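Myo-inositol 2-dehydrogenase (Lactobacillus plantarum WCFS1, PDB 3CEA) probably catalyses the NAD-dependent oxidation of myo-inositol at its 2-hydroxyl to the 2-ketone, scyllo-inosose, using a Rossmann-type cofactor domain. Local coordinates at residues A12-G17 against D73-V78; A79-H84 against E101-L106; G180-D185 against A331-A336; M186-I191 against K324-A329. All coordinates share one frame; numbering follows the deposited sequence.

How the interactions relate
Interactions 1, 2 and 4 are buried, whereas interaction 3 is partly exposed. Interaction 1 is a backbone ladder between parallel strands of the Rossmann sheet. Interaction 2 follows where strand 74-77 and its neighbour 97-100 end, and there a histidine and main-chain carbonyls take over the polar work around the nicotinamide ribose. Interactions 3 and 4 both join helix 182-198 to helix 319-338, but differently: 4 is purely aliphatic packing, while 3, at the start of helix 182-198, adds an aromatic ring, a glutamine and a bridging water. Pro103 and Lys102 of interaction 2 pack on Val184 and Ile188, connecting the cofactor loops to this helix pair.

Interaction 1: residues A12-G17 against D73-V78; sequences AIIGLG and DAIFIV. With NAD (nicotinamide-adenine-dinucleotide), chain E.
Ile14 and Phe76 occupy neighbouring parallel strands, 12-14 and 74-77, in the middle of the Rossmann sheet, and their main chains are zipped by four hydrogen bonds. Ala12 N donates to Ala74 O, Phe76 N to Ala12 O, Ile14 N to Phe76 O (2.8 Å) and Val78 N to Ile14 O (2.7 Å); each of residues 12 and 14 thus reaches both ways, the regular parallel pattern. Tight packing flanks the ladder. On the face of Ile14, its CD1 meets Ile75 CD1 at 3.7 Å and runs alongside Ile77 CG1, and with CG1 lying beside the backbone N (chi1 -51°) the other branch, CG2, is left to rest on the adenine at NAD C2A (3.7 Å). On the face of Ile13, CD1 touches Val78 CG2, while the Phe76 ring presents an edge to Ala12 O and packs against Phe99 and Phe305. Beyond Gly15 the strands part: Leu16 has no contact with 73-78, and a water bridges the two segments beside the cofactor. Leu16 N donates to the ribose oxygen NAD O3B (3.2 Å). Gly17 N donates to the water 2.9 Å away, which also sits 2.6 Å from Val78 O and 2.7 Å from the phosphate oxygen NAD O1N. Gly15 and Gly17 fit the GxGxxG pattern of dinucleotide-binding turns; at the positive phi of Gly15 (91°) a side chain would jam against the preceding carbonyl. Apolar strands thus give way to a glycine turn whose amides serve ribose and solvent, consistent with the sheet fixing the position of the cofactor loop.

Interaction 2: residues A79-H84 against E101-L106; sequences APTPFH and EKPLGL. With NAD (nicotinamide-adenine-dinucleotide), chain E.
The loops that follow strands 74-77 and 97-100 of the Rossmann fold meet here as a cradle for the nicotinamide ribose, with His84 and Thr81 facing the Glu-Lys-Pro segment that is characteristic of Gfo/Idh/MocA dehydrogenases. His84 ND1 donates to Pro103 O at 2.7 Å, the acceptor lying in the imidazole plane and the donor nearly along the C=O axis. At the other nitrogen, NE2 donates to Ala79 O (2.6 Å), somewhat tilted from the ring plane. Gripped at both nitrogens, the ring cannot easily rotate. Thr81 CA covers one imidazole face. The methyl of Thr81 carries the apolar share, CG2 reaching Leu106 CD2 at 3.9 Å and also touching Pro103 CD. Its hydroxyl OG1, set beside the backbone N (chi1 -52°), lies 3.3 Å from Pro103 CD and shares a hydrogen bond with the ribose hydroxyl NAD O3D; O3D donates to Ala79 O at 3.0 Å. Across the cis peptide before Pro103, Lys102 O accepts from the neighbouring hydroxyl NAD O2D (2.7 Å), while the next carbonyl is the one that takes His84. Glu101 OE1 accepts from the carboxamide nitrogen NAD N7N at 2.9 Å and from Lys102 N, and its other oxygen is held by His23, so both carboxylate oxygens are tied down. Phe83 lies away from this cluster, with adenine N6A over its ring face. Glu101 is linked back to strand 74-77 through Ile77, Pro103 packs on Val184 and Ile188 of helix 182-198, and Leu104 fills in between helices 108-119 and 319-338.

Interaction 3: residues G180-D185 against A331-A336; sequences GGIFVD and ACQQSA
The Phe183 ring has Cys332 CB over one face and the amide end of Gln333 at its edge, the two flat groups being turned 62° apart. This is helix-to-helix packing in which the first turn of helix 182-198, with Gly181 at the N-cap position, leans on helix 319-338. Cys332 CB makes a CH-pi contact, 3.8 Å from the centroid of the Phe183 ring and displaced toward its rim at CD1. The sulfur is more remote, an oblique Cys-aromatic contact. On the outer part of the Phe183 ring, CE2 lies 4.3 Å from Ala336 CB. Thr209 and Ala228, from strands 202-210 and 225-232, also touch Phe183, so the ring meets both helix 319-338 and the sheet. Gln333 extends CG anti to its backbone N (chi1 -169°) and then bends at chi2, which brings OE1 to Phe183 CD2 at 3.2 Å. Its amide nitrogen is held by Asn337 in the next turn. The glutamine oxygen also has a polar partner: a water donates to Gln333 OE1 (2.8 Å) and to Gly180 O (2.7 Å), while accepting from Val184 N at 2.8 Å.

Interaction 4: residues M186-I191 against K324-A329; sequences MNIHDI and KALKIA. With NAD (nicotinamide-adenine-dinucleotide), chain E.
Ile191 and Ile188 of helix 182-198 form an all-aliphatic helix-helix interface with Ala325, Ile328 and Ala329 of helix 319-338, buried with its centre about 10 Å from the centre of the chain. The short axes cross at 124° and approach to 9.0 Å, a spacing consistent with the small Ala325 and Ala329 at the crossing. Ile191 makes the largest single contribution, lying over the surface made by residues 325, 328 and 329. Its branches divide the work: CG1 stands beside the backbone N (chi1 -70°) and carries CD1 to Ala329 N (3.6 Å) and Ala329 CB (3.8 Å), while CG2 covers Ala325 CA and meets Ile328 CD1 at 3.7 Å. Ile188 works one turn earlier, with CG1 on Ala325 CB (3.8 Å) and CD1 over the backbone of Leu326, 4.4 Å from Leu326 CD1. His189, turned away from helix 319-338, belongs to the cofactor pocket: its CE1 is 3.3 Å from the carboxamide oxygen NAD O7N. Helix 182-198 is kinked here, since the amides of residues 189 and 190 lack bonds to the preceding turn, and Asp190 forms a salt bridge with Arg132. One helix thus presents isoleucines to its partner and a histidine to the cofactor. Around the pair, Leu240 of strand 237-243 touches Ile191, and Val111 of helix 108-119 packs on Leu326.

Interaction 1: residues A12-G17 against D73-V78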
# COMPACT_ATOMS: atom_id res chain seq x y z
N ALA A 12 0.47 43.44 4.09
CA ALA A 12 0.27 43.30 5.52
C ALA A 12 -0.50 42.01 5.81
O ALA A 12 -1.15 41.46 4.92
CB ALA A 12 -0.47 44.50 6.08
N ILE A 13 -0.43 41.55 7.05
CA ILE A 13 -1.16 40.35 7.47
C ILE A 13 -1.89 40.58 8.79
O ILE A 13 -1.33 41.14 9.74
CB ILE A 13 -0.22 39.10 7.54
CG1 ILE A 13 -1.03 37.81 7.77
CG2 ILE A 13 0.89 39.29 8.58
CD1 ILE A 13 -0.29 36.53 7.41
N ILE A 14 -3.15 40.17 8.83
CA ILE A 14 -3.89 40.13 10.09
C ILE A 14 -3.96 38.68 10.54
O ILE A 14 -4.37 37.80 9.78
CB ILE A 14 -5.32 40.72 9.97
CG1 ILE A 14 -5.28 42.11 9.31
CG2 ILE A 14 -5.98 40.79 11.34
CD1 ILE A 14 -6.64 42.61 8.84
N GLY A 15 -3.55 38.42 11.78
CA GLY A 15 -3.58 37.08 12.35
C GLY A 15 -2.29 36.32 12.12
O GLY A 15 -1.81 36.22 10.98
N LEU A 16 -1.73 35.77 13.19
CA LEU A 16 -0.50 34.99 13.12
C LEU A 16 -0.62 33.67 13.89
O LEU A 16 0.36 33.18 14.46
CB LEU A 16 0.69 35.81 13.64
CG LEU A 16 1.07 37.11 12.91
CD1 LEU A 16 2.10 37.89 13.72
CD2 LEU A 16 1.59 36.84 11.50
N GLY A 17 -1.82 33.11 13.90
CA GLY A 17 -2.10 31.87 14.62
C GLY A 17 -1.68 30.62 13.88
O GLY A 17 -0.63 30.60 13.23
N ASP A 73 -0.27 47.72 -0.67
CA ASP A 73 -1.08 47.42 -1.86
C ASP A 73 -2.07 46.30 -1.58
O ASP A 73 -3.15 46.26 -2.17
CB ASP A 73 -0.17 47.01 -3.02
CG ASP A 73 0.88 48.05 -3.36
OD1 ASP A 73 0.51 49.19 -3.73
OD2 ASP A 73 2.09 47.73 -3.27
N ALA A 74 -1.70 45.40 -0.67
CA ALA A 74 -2.49 44.20 -0.40
C ALA A 74 -2.49 43.81 1.07
O ALA A 74 -1.57 44.15 1.82
CB ALA A 74 -1.98 43.04 -1.26
N ILE A 75 -3.53 43.08 1.47
CA ILE A 75 -3.66 42.60 2.84
C ILE A 75 -4.07 41.12 2.87
O ILE A 75 -4.81 40.65 1.99
CB ILE A 75 -4.64 43.49 3.67
CG1 ILE A 75 -4.50 43.21 5.17
CG2 ILE A 75 -6.09 43.33 3.18
CD1 ILE A 75 -4.96 44.35 6.06
N PHE A 76 -3.57 40.40 3.87
CA PHE A 76 -3.92 39.00 4.09
C PHE A 76 -4.67 38.85 5.41
O PHE A 76 -4.11 39.10 6.48
CB PHE A 76 -2.66 38.12 4.06
CG PHE A 76 -1.97 38.10 2.73
CD1 PHE A 76 -1.04 39.09 2.40
CD2 PHE A 76 -2.25 37.10 1.80
CE1 PHE A 76 -0.39 39.07 1.17
CE2 PHE A 76 -1.61 37.08 0.56
CZ PHE A 76 -0.68 38.07 0.25
N ILE A 77 -5.94 38.46 5.32
CA ILE A 77 -6.77 38.30 6.51
C ILE A 77 -6.81 36.83 6.96
O ILE A 77 -7.51 36.00 6.38
CB ILE A 77 -8.20 38.89 6.31
CG1 ILE A 77 -8.12 40.37 5.95
CG2 ILE A 77 -9.05 38.68 7.56
CD1 ILE A 77 -9.37 40.93 5.28
N VAL A 78 -6.02 36.53 7.99
CA VAL A 78 -5.99 35.21 8.61
C VAL A 78 -6.42 35.35 10.08
O VAL A 78 -5.88 34.68 10.97
CB VAL A 78 -4.59 34.54 8.50
CG1 VAL A 78 -4.72 33.03 8.58
CG2 VAL A 78 -3.90 34.94 7.20
PA NAD E . -6.01 31.16 15.34
O1A NAD E . -4.96 30.13 15.52
O2A NAD E . -6.89 31.26 16.53
O5B NAD E . -5.32 32.57 15.00
C5B NAD E . -6.07 33.77 14.99
C4B NAD E . -5.13 34.97 14.99
O4B NAD E . -5.84 36.16 14.68
C3B NAD E . -4.46 35.18 16.33
O3B NAD E . -3.09 35.39 16.10
C2B NAD E . -5.10 36.44 16.90
O2B NAD E . -4.19 37.23 17.63
C1B NAD E . -5.59 37.16 15.65
N9A NAD E . -6.82 37.94 15.92
C8A NAD E . -7.98 37.49 16.49
N7A NAD E . -8.86 38.51 16.56
C5A NAD E . -8.28 39.61 16.04
C6A NAD E . -8.73 40.92 15.87
N6A NAD E . -10.02 41.18 16.02
N1A NAD E . -7.89 41.85 15.29
C2A NAD E . -6.61 41.50 14.89
N3A NAD E . -6.17 40.20 15.07
C4A NAD E . -6.99 39.27 15.63
O3 NAD E . -6.90 30.83 14.04
PN NAD E . -6.28 30.10 12.75
O1N NAD E . -4.93 30.64 12.47
O2N NAD E . -6.49 28.65 12.93
O5D NAD E . -7.26 30.53 11.54
C5D NAD E . -7.65 31.86 11.30
C4D NAD E . -8.56 31.86 10.07
O4D NAD E . -8.03 31.00 9.07
C3D NAD E . -9.96 31.37 10.41
O3D NAD E . -10.90 32.28 9.90
C2D NAD E . -10.07 30.02 9.72
O2D NAD E . -11.35 29.82 9.17
C1D NAD E . -9.01 30.07 8.63
N1N NAD E . -8.41 28.75 8.39
C2N NAD E . -8.35 28.27 7.10
C3N NAD E . -7.79 27.02 6.83
C7N NAD E . -7.56 26.56 5.42
O7N NAD E . -7.43 25.18 5.18
N7N NAD E . -7.49 27.46 4.43
C4N NAD E . -7.29 26.25 7.88
C5N NAD E . -7.36 26.74 9.19
C6N NAD E . -7.92 27.99 9.43
O HOH W 1 -4.01 33.18 12.05

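Interaction 2: residues A79-H84 against E101-L106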
# COMPACT_ATOMS: atom_id res chain seq x y z
N ALA A 79 -7.37 36.24 10.32
CA ALA A 79 -8.02 36.39 11.62
C ALA A 79 -9.23 35.46 11.66
O ALA A 79 -9.61 34.92 10.62
CB ALA A 79 -8.43 37.84 11.84
N PRO A 80 -9.84 35.24 12.85
CA PRO A 80 -11.02 34.38 12.95
C PRO A 80 -12.17 34.77 12.01
O PRO A 80 -12.28 35.94 11.63
CB PRO A 80 -11.46 34.54 14.41
CG PRO A 80 -10.22 34.93 15.13
CD PRO A 80 -9.45 35.78 14.16
N THR A 81 -13.01 33.80 11.67
CA THR A 81 -14.09 33.96 10.69
C THR A 81 -15.08 35.12 10.94
O THR A 81 -15.44 35.82 9.99
CB THR A 81 -14.85 32.63 10.48
OG1 THR A 81 -13.92 31.59 10.19
CG2 THR A 81 -15.84 32.73 9.33
N PRO A 82 -15.54 35.32 12.20
CA PRO A 82 -16.48 36.42 12.44
C PRO A 82 -15.96 37.80 12.01
O PRO A 82 -16.76 38.67 11.66
CB PRO A 82 -16.69 36.38 13.95
CG PRO A 82 -16.43 34.98 14.33
CD PRO A 82 -15.28 34.57 13.45
N PHE A 83 -14.64 37.99 12.04
CA PHE A 83 -14.02 39.28 11.72
C PHE A 83 -13.75 39.48 10.23
O PHE A 83 -13.38 40.58 9.81
CB PHE A 83 -12.73 39.47 12.53
CG PHE A 83 -12.95 39.53 14.01
CD1 PHE A 83 -13.37 40.70 14.63
CD2 PHE A 83 -12.72 38.40 14.80
CE1 PHE A 83 -13.56 40.76 16.00
CE2 PHE A 83 -12.92 38.44 16.18
CZ PHE A 83 -13.34 39.63 16.78
N HIS A 84 -13.93 38.43 9.44
CA HIS A 84 -13.66 38.45 8.00
C HIS A 84 -14.45 39.52 7.22
O HIS A 84 -13.85 40.27 6.46
CB HIS A 84 -13.88 37.07 7.39
CG HIS A 84 -12.82 36.07 7.72
ND1 HIS A 84 -12.74 34.84 7.11
CD2 HIS A 84 -11.77 36.12 8.58
CE1 HIS A 84 -11.71 34.17 7.59
NE2 HIS A 84 -11.10 34.93 8.48
N GLU A 101 -8.97 34.54 4.13
CA GLU A 101 -9.09 33.11 4.38
C GLU A 101 -10.54 32.65 4.40
O GLU A 101 -11.46 33.45 4.62
CB GLU A 101 -8.38 32.71 5.68
CG GLU A 101 -6.93 32.26 5.49
CD GLU A 101 -6.77 31.06 4.56
OE1 GLU A 101 -7.76 30.33 4.31
OE2 GLU A 101 -5.65 30.84 4.07
N LYS A 102 -10.73 31.35 4.17
CA LYS A 102 -12.05 30.73 4.21
C LYS A 102 -12.49 30.54 5.67
O LYS A 102 -11.63 30.41 6.55
CB LYS A 102 -12.03 29.40 3.45
CG LYS A 102 -11.23 28.28 4.12
CD LYS A 102 -12.13 27.41 4.99
CE LYS A 102 -11.42 26.92 6.24
NZ LYS A 102 -12.26 25.96 7.01
N PRO A 103 -13.80 30.56 5.94
CA PRO A 103 -14.90 30.92 5.04
C PRO A 103 -15.07 32.43 4.97
O PRO A 103 -14.37 33.16 5.69
CB PRO A 103 -16.14 30.28 5.70
CG PRO A 103 -15.66 29.66 7.00
CD PRO A 103 -14.29 30.17 7.28
N LEU A 104 -15.97 32.91 4.12
CA LEU A 104 -16.23 34.34 3.98
C LEU A 104 -16.70 34.98 5.28
O LEU A 104 -16.30 36.10 5.62
CB LEU A 104 -17.23 34.62 2.85
CG LEU A 104 -16.82 34.25 1.42
CD1 LEU A 104 -17.98 34.45 0.46
CD2 LEU A 104 -15.59 35.03 0.95
N GLY A 105 -17.55 34.26 6.02
CA GLY A 105 -18.09 34.72 7.29
C GLY A 105 -19.03 33.69 7.88
O GLY A 105 -18.95 32.51 7.53
N LEU A 106 -19.91 34.14 8.77
CA LEU A 106 -20.89 33.25 9.41
C LEU A 106 -22.32 33.74 9.24
O LEU A 106 -23.20 32.98 8.85
CB LEU A 106 -20.56 33.05 10.89
CG LEU A 106 -19.23 32.39 11.24
CD1 LEU A 106 -19.07 32.30 12.74
CD2 LEU A 106 -19.10 31.01 10.60
PA NAD E . -6.01 31.16 15.34
O1A NAD E . -4.96 30.13 15.52
O2A NAD E . -6.89 31.26 16.53
O5B NAD E . -5.32 32.57 15.00
C5B NAD E . -6.07 33.77 14.99
C4B NAD E . -5.13 34.97 14.99
O4B NAD E . -5.84 36.16 14.68
C3B NAD E . -4.46 35.18 16.33
O3B NAD E . -3.09 35.39 16.10
C2B NAD E . -5.10 36.44 16.90
O2B NAD E . -4.19 37.23 17.63
C1B NAD E . -5.59 37.16 15.65
N9A NAD E . -6.82 37.94 15.92
C8A NAD E . -7.98 37.49 16.49
N7A NAD E . -8.86 38.51 16.56
C5A NAD E . -8.28 39.61 16.04
C6A NAD E . -8.73 40.92 15.87
N6A NAD E . -10.02 41.18 16.02
N1A NAD E . -7.89 41.85 15.29
C2A NAD E . -6.61 41.50 14.89
N3A NAD E . -6.17 40.20 15.07
C4A NAD E . -6.99 39.27 15.63
O3 NAD E . -6.90 30.83 14.04
PN NAD E . -6.28 30.10 12.75
O1N NAD E . -4.93 30.64 12.47
O2N NAD E . -6.49 28.65 12.93
O5D NAD E . -7.26 30.53 11.54
C5D NAD E . -7.65 31.86 11.30
C4D NAD E . -8.56 31.86 10.07
O4D NAD E . -8.03 31.00 9.07
C3D NAD E . -9.96 31.37 10.41
O3D NAD E . -10.90 32.28 9.90
C2D NAD E . -10.07 30.02 9.72
O2D NAD E . -11.35 29.82 9.17
C1D NAD E . -9.01 30.07 8.63
N1N NAD E . -8.41 28.75 8.39
C2N NAD E . -8.35 28.27 7.10
C3N NAD E . -7.79 27.02 6.83
C7N NAD E . -7.56 26.56 5.42
O7N NAD E . -7.43 25.18 5.18
N7N NAD E . -7.49 27.46 4.43
C4N NAD E . -7.29 26.25 7.88
C5N NAD E . -7.36 26.74 9.19
C6N NAD E . -7.92 27.99 9.43

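Interaction 3: residues G180-D185 against A331-A336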
# COMPACT_ATOMS: atom_id res chain seq x y z
N GLY A 180 -18.22 28.34 13.58
CA GLY A 180 -19.35 28.11 12.69
C GLY A 180 -19.80 26.67 12.67
O GLY A 180 -20.66 26.29 11.86
N GLY A 181 -19.23 25.85 13.55
CA GLY A 181 -19.55 24.43 13.60
C GLY A 181 -18.67 23.58 12.71
O GLY A 181 -17.92 24.09 11.88
N ILE A 182 -18.78 22.27 12.89
CA ILE A 182 -17.92 21.29 12.21
C ILE A 182 -18.06 21.28 10.68
O ILE A 182 -17.07 21.14 9.96
CB ILE A 182 -18.10 19.86 12.81
CG1 ILE A 182 -17.08 18.87 12.23
CG2 ILE A 182 -19.53 19.35 12.65
CD1 ILE A 182 -15.66 19.03 12.77
N PHE A 183 -19.29 21.42 10.18
CA PHE A 183 -19.56 21.39 8.74
C PHE A 183 -18.99 22.63 8.04
O PHE A 183 -18.50 22.53 6.91
CB PHE A 183 -21.06 21.29 8.45
CG PHE A 183 -21.67 19.98 8.86
CD1 PHE A 183 -21.52 18.84 8.08
CD2 PHE A 183 -22.42 19.89 10.04
CE1 PHE A 183 -22.10 17.63 8.46
CE2 PHE A 183 -23.00 18.69 10.43
CZ PHE A 183 -22.84 17.55 9.63
N VAL A 184 -19.06 23.77 8.71
CA VAL A 184 -18.53 25.02 8.17
C VAL A 184 -17.00 25.06 8.23
O VAL A 184 -16.35 25.45 7.26
CB VAL A 184 -19.16 26.26 8.88
CG1 VAL A 184 -18.37 27.53 8.58
CG2 VAL A 184 -20.61 26.42 8.48
N ASP A 185 -16.44 24.64 9.36
CA ASP A 185 -15.00 24.69 9.57
C ASP A 185 -14.24 23.61 8.80
O ASP A 185 -13.25 23.90 8.13
CB ASP A 185 -14.67 24.63 11.07
CG ASP A 185 -13.26 25.10 11.37
OD1 ASP A 185 -12.85 26.17 10.85
OD2 ASP A 185 -12.55 24.42 12.14
N ALA A 331 -26.37 24.47 5.80
CA ALA A 331 -27.53 23.62 5.57
C ALA A 331 -27.34 22.23 6.19
O ALA A 331 -28.30 21.62 6.66
CB ALA A 331 -27.83 23.50 4.08
N CYS A 332 -26.10 21.74 6.18
CA CYS A 332 -25.77 20.46 6.79
C CYS A 332 -25.85 20.55 8.31
O CYS A 332 -26.32 19.63 8.97
CB CYS A 332 -24.37 20.00 6.37
SG CYS A 332 -24.17 19.70 4.60
N GLN A 333 -25.38 21.68 8.85
CA GLN A 333 -25.43 21.95 10.28
C GLN A 333 -26.87 22.10 10.77
O GLN A 333 -27.21 21.60 11.84
CB GLN A 333 -24.62 23.21 10.63
CG GLN A 333 -24.39 23.42 12.12
CD GLN A 333 -23.53 22.34 12.75
OE1 GLN A 333 -22.38 22.12 12.35
NE2 GLN A 333 -24.08 21.65 13.75
N GLN A 334 -27.69 22.78 9.97
CA GLN A 334 -29.10 22.95 10.28
C GLN A 334 -29.83 21.61 10.28
O GLN A 334 -30.64 21.35 11.18
CB GLN A 334 -29.76 23.90 9.27
CG GLN A 334 -31.17 24.33 9.64
CD GLN A 334 -31.89 25.05 8.51
OE1 GLN A 334 -31.30 25.39 7.49
NE2 GLN A 334 -33.19 25.29 8.70
N SER A 335 -29.54 20.77 9.29
CA SER A 335 -30.13 19.44 9.16
C SER A 335 -29.92 18.59 10.41
O SER A 335 -30.83 17.88 10.85
CB SER A 335 -29.57 18.73 7.93
OG SER A 335 -30.10 17.42 7.81
N ALA A 336 -28.71 18.67 10.97
CA ALA A 336 -28.33 17.94 12.17
C ALA A 336 -29.02 18.49 13.42
O ALA A 336 -29.47 17.72 14.27
CB ALA A 336 -26.82 17.98 12.34
O HOH W 2 -21.13 23.92 10.60

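Interaction 4: residues M186-I191 against K324-A329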
# COMPACT_ATOMS: atom_id res chain seq x y z
N MSE A 186 -14.71 22.36 8.89
CA MSE A 186 -14.06 21.26 8.18
C MSE A 186 -14.58 21.04 6.76
O MSE A 186 -13.83 21.19 5.79
CB MSE A 186 -14.17 19.95 8.97
CG MSE A 186 -13.10 19.72 10.02
SE MSE A 186 -11.22 19.92 9.45
CE MSE A 186 -11.31 19.55 7.51
N ASN A 187 -15.86 20.70 6.65
CA ASN A 187 -16.42 20.14 5.42
C ASN A 187 -16.56 21.09 4.22
O ASN A 187 -16.77 20.63 3.09
CB ASN A 187 -17.77 19.47 5.72
CG ASN A 187 -17.63 18.28 6.64
OD1 ASN A 187 -18.22 18.24 7.72
ND2 ASN A 187 -16.82 17.30 6.22
N ILE A 188 -16.42 22.39 4.47
CA ILE A 188 -16.57 23.42 3.44
C ILE A 188 -15.61 23.21 2.26
O ILE A 188 -15.96 23.49 1.11
CB ILE A 188 -16.40 24.84 4.04
CG1 ILE A 188 -16.98 25.91 3.10
CG2 ILE A 188 -14.94 25.13 4.41
CD1 ILE A 188 -17.10 27.28 3.72
N HIS A 189 -14.41 22.70 2.55
CA HIS A 189 -13.39 22.43 1.55
C HIS A 189 -13.86 21.38 0.55
O HIS A 189 -13.72 21.57 -0.66
CB HIS A 189 -12.10 21.97 2.21
CG HIS A 189 -11.41 23.03 3.00
ND1 HIS A 189 -10.57 23.96 2.42
CD2 HIS A 189 -11.41 23.29 4.33
CE1 HIS A 189 -10.09 24.76 3.36
NE2 HIS A 189 -10.59 24.38 4.52
N ASP A 190 -14.41 20.29 1.07
CA ASP A 190 -14.93 19.19 0.25
C ASP A 190 -16.15 19.62 -0.56
O ASP A 190 -16.32 19.19 -1.71
CB ASP A 190 -15.27 17.98 1.12
CG ASP A 190 -14.09 17.48 1.93
OD1 ASP A 190 -13.00 17.28 1.34
OD2 ASP A 190 -14.25 17.26 3.16
N ILE A 191 -16.98 20.47 0.03
CA ILE A 191 -18.14 21.04 -0.66
C ILE A 191 -17.70 21.76 -1.93
O ILE A 191 -18.23 21.50 -3.01
CB ILE A 191 -18.96 21.99 0.26
CG1 ILE A 191 -19.67 21.19 1.35
CG2 ILE A 191 -19.97 22.81 -0.56
CD1 ILE A 191 -20.26 22.01 2.47
N LYS A 324 -21.96 30.07 -1.78
CA LYS A 324 -22.62 28.77 -1.97
C LYS A 324 -22.06 27.68 -1.05
O LYS A 324 -22.82 26.97 -0.39
CB LYS A 324 -22.53 28.34 -3.44
CG LYS A 324 -23.39 29.17 -4.37
CD LYS A 324 -23.18 28.79 -5.82
CE LYS A 324 -24.21 29.45 -6.72
NZ LYS A 324 -24.03 29.03 -8.14
N ALA A 325 -20.73 27.57 -0.99
CA ALA A 325 -20.07 26.60 -0.12
C ALA A 325 -20.45 26.80 1.35
O ALA A 325 -20.68 25.83 2.08
CB ALA A 325 -18.56 26.66 -0.30
N LEU A 326 -20.52 28.06 1.76
CA LEU A 326 -20.92 28.42 3.12
C LEU A 326 -22.40 28.10 3.37
O LEU A 326 -22.77 27.67 4.46
CB LEU A 326 -20.64 29.91 3.37
CG LEU A 326 -20.87 30.50 4.75
CD1 LEU A 326 -19.92 29.90 5.77
CD2 LEU A 326 -20.73 32.02 4.70
N LYS A 327 -23.23 28.30 2.35
CA LYS A 327 -24.67 28.02 2.43
C LYS A 327 -24.95 26.53 2.57
O LYS A 327 -25.77 26.13 3.40
CB LYS A 327 -25.42 28.60 1.23
CG LYS A 327 -25.60 30.10 1.26
CD LYS A 327 -26.56 30.57 0.18
CE LYS A 327 -26.85 32.05 0.31
NZ LYS A 327 -27.95 32.50 -0.59
N ILE A 328 -24.26 25.73 1.76
CA ILE A 328 -24.39 24.27 1.79
C ILE A 328 -23.90 23.71 3.14
O ILE A 328 -24.51 22.80 3.70
CB ILE A 328 -23.63 23.60 0.61
CG1 ILE A 328 -24.18 24.10 -0.73
CG2 ILE A 328 -23.74 22.08 0.68
CD1 ILE A 328 -23.17 24.10 -1.87
N ALA A 329 -22.80 24.27 3.64
CA ALA A 329 -22.25 23.89 4.94
C ALA A 329 -23.25 24.16 6.07
O ALA A 329 -23.52 23.28 6.89
CB ALA A 329 -20.95 24.62 5.19
PA NAD E . -6.01 31.16 15.34
O1A NAD E . -4.96 30.13 15.52
O2A NAD E . -6.89 31.26 16.53
O5B NAD E . -5.32 32.57 15.00
C5B NAD E . -6.07 33.77 14.99
C4B NAD E . -5.13 34.97 14.99
O4B NAD E . -5.84 36.16 14.68
C3B NAD E . -4.46 35.18 16.33
O3B NAD E . -3.09 35.39 16.10
C2B NAD E . -5.10 36.44 16.90
O2B NAD E . -4.19 37.23 17.63
C1B NAD E . -5.59 37.16 15.65
N9A NAD E . -6.82 37.94 15.92
C8A NAD E . -7.98 37.49 16.49
N7A NAD E . -8.86 38.51 16.56
C5A NAD E . -8.28 39.61 16.04
C6A NAD E . -8.73 40.92 15.87
N6A NAD E . -10.02 41.18 16.02
N1A NAD E . -7.89 41.85 15.29
C2A NAD E . -6.61 41.50 14.89
N3A NAD E . -6.17 40.20 15.07
C4A NAD E . -6.99 39.27 15.63
O3 NAD E . -6.90 30.83 14.04
PN NAD E . -6.28 30.10 12.75
O1N NAD E . -4.93 30.64 12.47
O2N NAD E . -6.49 28.65 12.93
O5D NAD E . -7.26 30.53 11.54
C5D NAD E . -7.65 31.86 11.30
C4D NAD E . -8.56 31.86 10.07
O4D NAD E . -8.03 31.00 9.07
C3D NAD E . -9.96 31.37 10.41
O3D NAD E . -10.90 32.28 9.90
C2D NAD E . -10.07 30.02 9.72
O2D NAD E . -11.35 29.82 9.17
C1D NAD E . -9.01 30.07 8.63
N1N NAD E . -8.41 28.75 8.39
C2N NAD E . -8.35 28.27 7.10
C3N NAD E . -7.79 27.02 6.83
C7N NAD E . -7.56 26.56 5.42
O7N NAD E . -7.43 25.18 5.18
N7N NAD E . -7.49 27.46 4.43
C4N NAD E . -7.29 26.25 7.88
C5N NAD E . -7.36 26.74 9.19
C6N NAD E . -7.92 27.99 9.43